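Local atomic coordinates of amine Dehydrogenase (Pseudomonas putida, PDB entry 1JMX), a protein that probably transfers electrons through its bound heme c groups as the heme-carrying subunit of a quinohemoprotein amine dehydrogenase. Residues G101-G106 / E134-A139. Residues are numbered along the deposited sequence; the frame is centred on the assembly and turned at random.
Sequences GRCHSG and EYQAQA. With HEC (heme c), chain E.
The guanidinium group of R102 lies between the carbonyl oxygen of A137, over one face, and the heme methyl carbon CMC, over the other. Its chain runs straight from CG to NE (chi2 172°, chi3 178°), which carries the group across to segment 134-139. There R102 NH1 donates a nearly linear hydrogen bond of 2.8 Å to Q136 OE1, in the plane of both groups although guanidinium and amide stand 83° apart. R102 NE donates a hydrogen bond of 2.9 Å to the O of a water, which in turn donates to Q138 O, while A139 CB packs against R102 NH2. Nearer the backbone, the side chain of Q138 runs antiparallel to that of the arginine and sets its OE1 3.6 Å from R102 CB. A leucine in place of R102 would probably leave Q136 OE1 and the bridging water without their donor. Alongside, C103 SG is bonded covalently to heme CAC. H104 NE2 binds the heme FE at 2.0 Å, with H126 as the other axial ligand. H104 ND1 donates to S105 O at 2.9 Å, fixing the ring's rotation. C100, R102, C103 and H104 belong to the CXXCH heme-attachment motif of c-type cytochromes, here in a bis-histidine site.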
ATOM      1  N   GLY A 101      -1.143   1.255  10.978  1.00 12.78           N
ATOM      2  CA  GLY A 101      -2.020   0.795   9.920  1.00 12.35           C
ATOM      3  C   GLY A 101      -2.056   1.663   8.686  1.00 13.54           C
ATOM      4  O   GLY A 101      -2.987   1.549   7.898  1.00 14.57           O
ATOM      5  N   ARG A 102      -1.053   2.518   8.503  1.00 12.86           N
ATOM      6  CA  ARG A 102      -1.016   3.403   7.344  1.00 13.03           C
ATOM      7  C   ARG A 102      -0.306   2.799   6.132  1.00 12.35           C
ATOM      8  O   ARG A 102      -0.374   3.335   5.034  1.00 12.29           O
ATOM      9  CB  ARG A 102      -0.395   4.753   7.710  1.00 12.57           C
ATOM     10  CG  ARG A 102       1.066   4.691   8.065  1.00 14.26           C
ATOM     11  CD  ARG A 102       1.630   6.080   8.223  1.00 13.24           C
ATOM     12  NE  ARG A 102       3.035   6.060   8.615  1.00 13.20           N
ATOM     13  CZ  ARG A 102       4.060   5.876   7.783  1.00 12.61           C
ATOM     14  NH1 ARG A 102       3.857   5.685   6.487  1.00 10.33           N
ATOM     15  NH2 ARG A 102       5.303   5.930   8.252  1.00 12.70           N
ATOM     16  N   CYS A 103       0.347   1.666   6.343  1.00 11.72           N
ATOM     17  CA  CYS A 103       1.068   0.962   5.292  1.00 12.30           C
ATOM     18  C   CYS A 103       0.273  -0.292   4.969  1.00 12.20           C
ATOM     19  O   CYS A 103      -0.261  -0.441   3.870  1.00 12.32           O
ATOM     20  CB  CYS A 103       2.451   0.589   5.811  1.00 12.46           C
ATOM     21  SG  CYS A 103       3.639   1.906   5.635  1.00 11.78           S
ATOM     22  N   HIS A 104       0.267  -1.216   5.923  1.00 11.58           N
ATOM     23  CA  HIS A 104      -0.494  -2.444   5.815  1.00 10.73           C
ATOM     24  C   HIS A 104      -1.677  -2.265   6.772  1.00  9.43           C
ATOM     25  O   HIS A 104      -1.793  -1.238   7.439  1.00 10.42           O
ATOM     26  CB  HIS A 104       0.357  -3.670   6.195  1.00  9.13           C
ATOM     27  CG  HIS A 104       1.118  -3.524   7.480  1.00  8.86           C
ATOM     28  ND1 HIS A 104       0.511  -3.507   8.716  1.00  7.47           N
ATOM     29  CD2 HIS A 104       2.443  -3.393   7.714  1.00  8.40           C
ATOM     30  CE1 HIS A 104       1.426  -3.370   9.656  1.00  6.31           C
ATOM     31  NE2 HIS A 104       2.610  -3.298   9.075  1.00 10.66           N
ATOM     32  N   SER A 105      -2.544  -3.263   6.843  1.00  9.36           N
ATOM     33  CA  SER A 105      -3.715  -3.197   7.707  1.00  9.98           C
ATOM     34  C   SER A 105      -3.363  -3.211   9.190  1.00 10.05           C
ATOM     35  O   SER A 105      -2.292  -3.665   9.578  1.00 10.34           O
ATOM     36  CB  SER A 105      -4.642  -4.379   7.411  1.00  9.39           C
ATOM     37  OG  SER A 105      -4.085  -5.592   7.881  1.00  9.15           O
ATOM     38  N   GLY A 106      -4.267  -2.689  10.011  1.00  9.82           N
ATOM     39  CA  GLY A 106      -4.077  -2.702  11.446  1.00  8.31           C
ATOM     40  C   GLY A 106      -4.415  -4.092  11.965  1.00  8.97           C
ATOM     41  O   GLY A 106      -4.063  -4.432  13.089  1.00  9.73           O
ATOM     42  N   GLU A 134      10.223   7.167   8.871  1.00 11.71           N
ATOM     43  CA  GLU A 134      10.029   8.387   9.656  1.00 11.12           C
ATOM     44  C   GLU A 134       9.966   9.704   8.869  1.00 11.14           C
ATOM     45  O   GLU A 134       9.827  10.777   9.453  1.00 11.24           O
ATOM     46  CB  GLU A 134      11.102   8.470  10.744  1.00 11.22           C
ATOM     47  CG  GLU A 134      12.516   8.622  10.201  1.00  9.86           C
ATOM     48  CD  GLU A 134      13.577   8.531  11.276  1.00 11.33           C
ATOM     49  OE1 GLU A 134      13.329   8.968  12.419  1.00 12.59           O
ATOM     50  OE2 GLU A 134      14.665   8.008  10.974  1.00 10.97           O
ATOM     51  N   TYR A 135      10.067   9.618   7.546  1.00 10.44           N
ATOM     52  CA  TYR A 135      10.004  10.798   6.689  1.00  9.74           C
ATOM     53  C   TYR A 135       8.697  10.819   5.912  1.00  9.74           C
ATOM     54  O   TYR A 135       8.398  11.787   5.227  1.00  9.68           O
ATOM     55  CB  TYR A 135      11.166  10.810   5.691  1.00  8.89           C
ATOM     56  CG  TYR A 135      12.527  10.946   6.318  1.00  9.60           C
ATOM     57  CD1 TYR A 135      13.144  12.191   6.425  1.00  9.97           C
ATOM     58  CD2 TYR A 135      13.209   9.830   6.801  1.00  8.91           C
ATOM     59  CE1 TYR A 135      14.401  12.323   6.992  1.00  9.30           C
ATOM     60  CE2 TYR A 135      14.466   9.952   7.375  1.00  8.61           C
ATOM     61  CZ  TYR A 135      15.054  11.201   7.466  1.00  8.70           C
ATOM     62  OH  TYR A 135      16.295  11.328   8.031  1.00 10.51           O
ATOM     63  N   GLN A 136       7.938   9.730   6.012  1.00  9.72           N
ATOM     64  CA  GLN A 136       6.671   9.586   5.307  1.00  9.95           C
ATOM     65  C   GLN A 136       5.528  10.313   6.007  1.00 10.11           C
ATOM     66  O   GLN A 136       5.683  10.769   7.138  1.00 10.48           O
ATOM     67  CB  GLN A 136       6.336   8.096   5.147  1.00  8.30           C
ATOM     68  CG  GLN A 136       7.330   7.324   4.284  1.00  8.25           C
ATOM     69  CD  GLN A 136       7.158   5.821   4.375  1.00  7.39           C
ATOM     70  OE1 GLN A 136       6.216   5.328   4.979  1.00 10.32           O
ATOM     71  NE2 GLN A 136       8.081   5.086   3.780  1.00 10.43           N
ATOM     72  N   ALA A 137       4.391  10.430   5.321  1.00 11.40           N
ATOM     73  CA  ALA A 137       3.209  11.088   5.879  1.00 11.01           C
ATOM     74  C   ALA A 137       2.804  10.402   7.178  1.00 10.89           C
ATOM     75  O   ALA A 137       2.856   9.170   7.276  1.00 12.33           O
ATOM     76  CB  ALA A 137       2.058  11.047   4.884  1.00 10.67           C
ATOM     77  N   GLN A 138       2.416  11.208   8.166  1.00 10.63           N
ATOM     78  CA  GLN A 138       2.011  10.739   9.493  1.00 11.91           C
ATOM     79  C   GLN A 138       3.192  10.209  10.305  1.00 11.61           C
ATOM     80  O   GLN A 138       3.024   9.432  11.244  1.00 12.45           O
ATOM     81  CB  GLN A 138       0.899   9.690   9.404  1.00 14.94           C
ATOM     82  CG  GLN A 138      -0.451  10.250   8.966  1.00 21.36           C
ATOM     83  CD  GLN A 138      -1.475   9.155   8.708  1.00 25.37           C
ATOM     84  OE1 GLN A 138      -1.268   8.276   7.872  1.00 27.29           O
ATOM     85  NE2 GLN A 138      -2.589   9.207   9.426  1.00 29.63           N
ATOM     86  N   ALA A 139       4.385  10.664   9.941  1.00 11.11           N
ATOM     87  CA  ALA A 139       5.612  10.279  10.609  1.00 10.52           C
ATOM     88  C   ALA A 139       6.542  11.493  10.689  1.00 10.96           C
ATOM     89  O   ALA A 139       7.098  11.764  11.739  1.00 12.16           O
ATOM     90  CB  ALA A 139       6.280   9.140   9.862  1.00  9.32           C
TER
HETATM   91 FE   HEC E1001       4.513  -3.245   9.805  1.00 10.57          FE
HETATM   92  CHA HEC E1001       5.205  -6.296   8.631  1.00 10.63           C
HETATM   93  CHB HEC E1001       3.628  -4.632  12.754  1.00  9.83           C
HETATM   94  CHC HEC E1001       3.973  -0.155  11.082  1.00  9.09           C
HETATM   95  CHD HEC E1001       5.451  -1.866   6.809  1.00  8.43           C
HETATM   96  NA  HEC E1001       4.410  -5.062  10.521  1.00 10.74           N
HETATM   97  C1A HEC E1001       4.729  -6.225   9.899  1.00 10.05           C
HETATM   98  C2A HEC E1001       4.519  -7.365  10.746  1.00 11.18           C
HETATM   99  C3A HEC E1001       4.059  -6.892  11.902  1.00 11.62           C
HETATM  100  C4A HEC E1001       4.007  -5.463  11.766  1.00 10.97           C
HETATM  101  CMA HEC E1001       3.686  -7.705  13.130  1.00 14.88           C
HETATM  102  CAA HEC E1001       4.797  -8.803  10.370  1.00 13.26           C
HETATM  103  CBA HEC E1001       5.970  -9.213  11.259  1.00 17.23           C
HETATM  104  CGA HEC E1001       6.497 -10.614  11.084  1.00 19.05           C
HETATM  105  O1A HEC E1001       6.015 -11.375  10.262  1.00 27.89           O
HETATM  106  O2A HEC E1001       7.427 -10.950  11.786  1.00 27.15           O
HETATM  107  NB  HEC E1001       3.925  -2.547  11.526  1.00 10.16           N
HETATM  108  C1B HEC E1001       3.591  -3.267  12.673  1.00  9.93           C
HETATM  109  C2B HEC E1001       3.236  -2.447  13.782  1.00  8.63           C
HETATM  110  C3B HEC E1001       3.358  -1.167  13.330  1.00  9.72           C
HETATM  111  C4B HEC E1001       3.760  -1.234  11.920  1.00  8.88           C
HETATM  112  CMB HEC E1001       2.833  -2.929  15.190  1.00  9.77           C
HETATM  113  CAB HEC E1001       3.112   0.049  14.212  1.00 10.90           C
HETATM  114  CBB HEC E1001       4.368   0.788  14.682  1.00 12.58           C
HETATM  115  NC  HEC E1001       4.652  -1.410   9.085  1.00 10.31           N
HETATM  116  C1C HEC E1001       4.378  -0.236   9.753  1.00  9.19           C
HETATM  117  C2C HEC E1001       4.572   0.911   8.915  1.00  8.77           C
HETATM  118  C3C HEC E1001       4.967   0.452   7.726  1.00  9.58           C
HETATM  119  C4C HEC E1001       5.040  -1.001   7.824  1.00  9.19           C
HETATM  120  CMC HEC E1001       4.353   2.365   9.340  1.00  8.10           C
HETATM  121  CAC HEC E1001       5.133   1.341   6.513  1.00 10.74           C
HETATM  122  CBC HEC E1001       6.462   2.012   6.224  1.00  9.76           C
HETATM  123  ND  HEC E1001       5.189  -3.925   8.088  1.00 10.09           N
HETATM  124  C1D HEC E1001       5.536  -3.243   6.939  1.00  9.73           C
HETATM  125  C2D HEC E1001       6.013  -4.156   5.897  1.00  8.62           C
HETATM  126  C3D HEC E1001       5.929  -5.407   6.478  1.00 11.55           C
HETATM  127  C4D HEC E1001       5.423  -5.228   7.780  1.00 11.08           C
HETATM  128  CMD HEC E1001       6.490  -3.773   4.499  1.00  7.02           C
HETATM  129  CAD HEC E1001       6.277  -6.805   5.954  1.00 13.12           C
HETATM  130  CBD HEC E1001       6.725  -6.925   4.536  1.00 19.88           C
HETATM  131  CGD HEC E1001       5.579  -7.265   3.643  1.00 17.03           C
HETATM  132  O1D HEC E1001       4.423  -6.950   4.007  1.00 18.53           O
HETATM  133  O2D HEC E1001       5.816  -7.852   2.563  1.00 21.34           O
HETATM  134  O   HOH W   1       3.185   6.701  11.397  1.00 14.84           O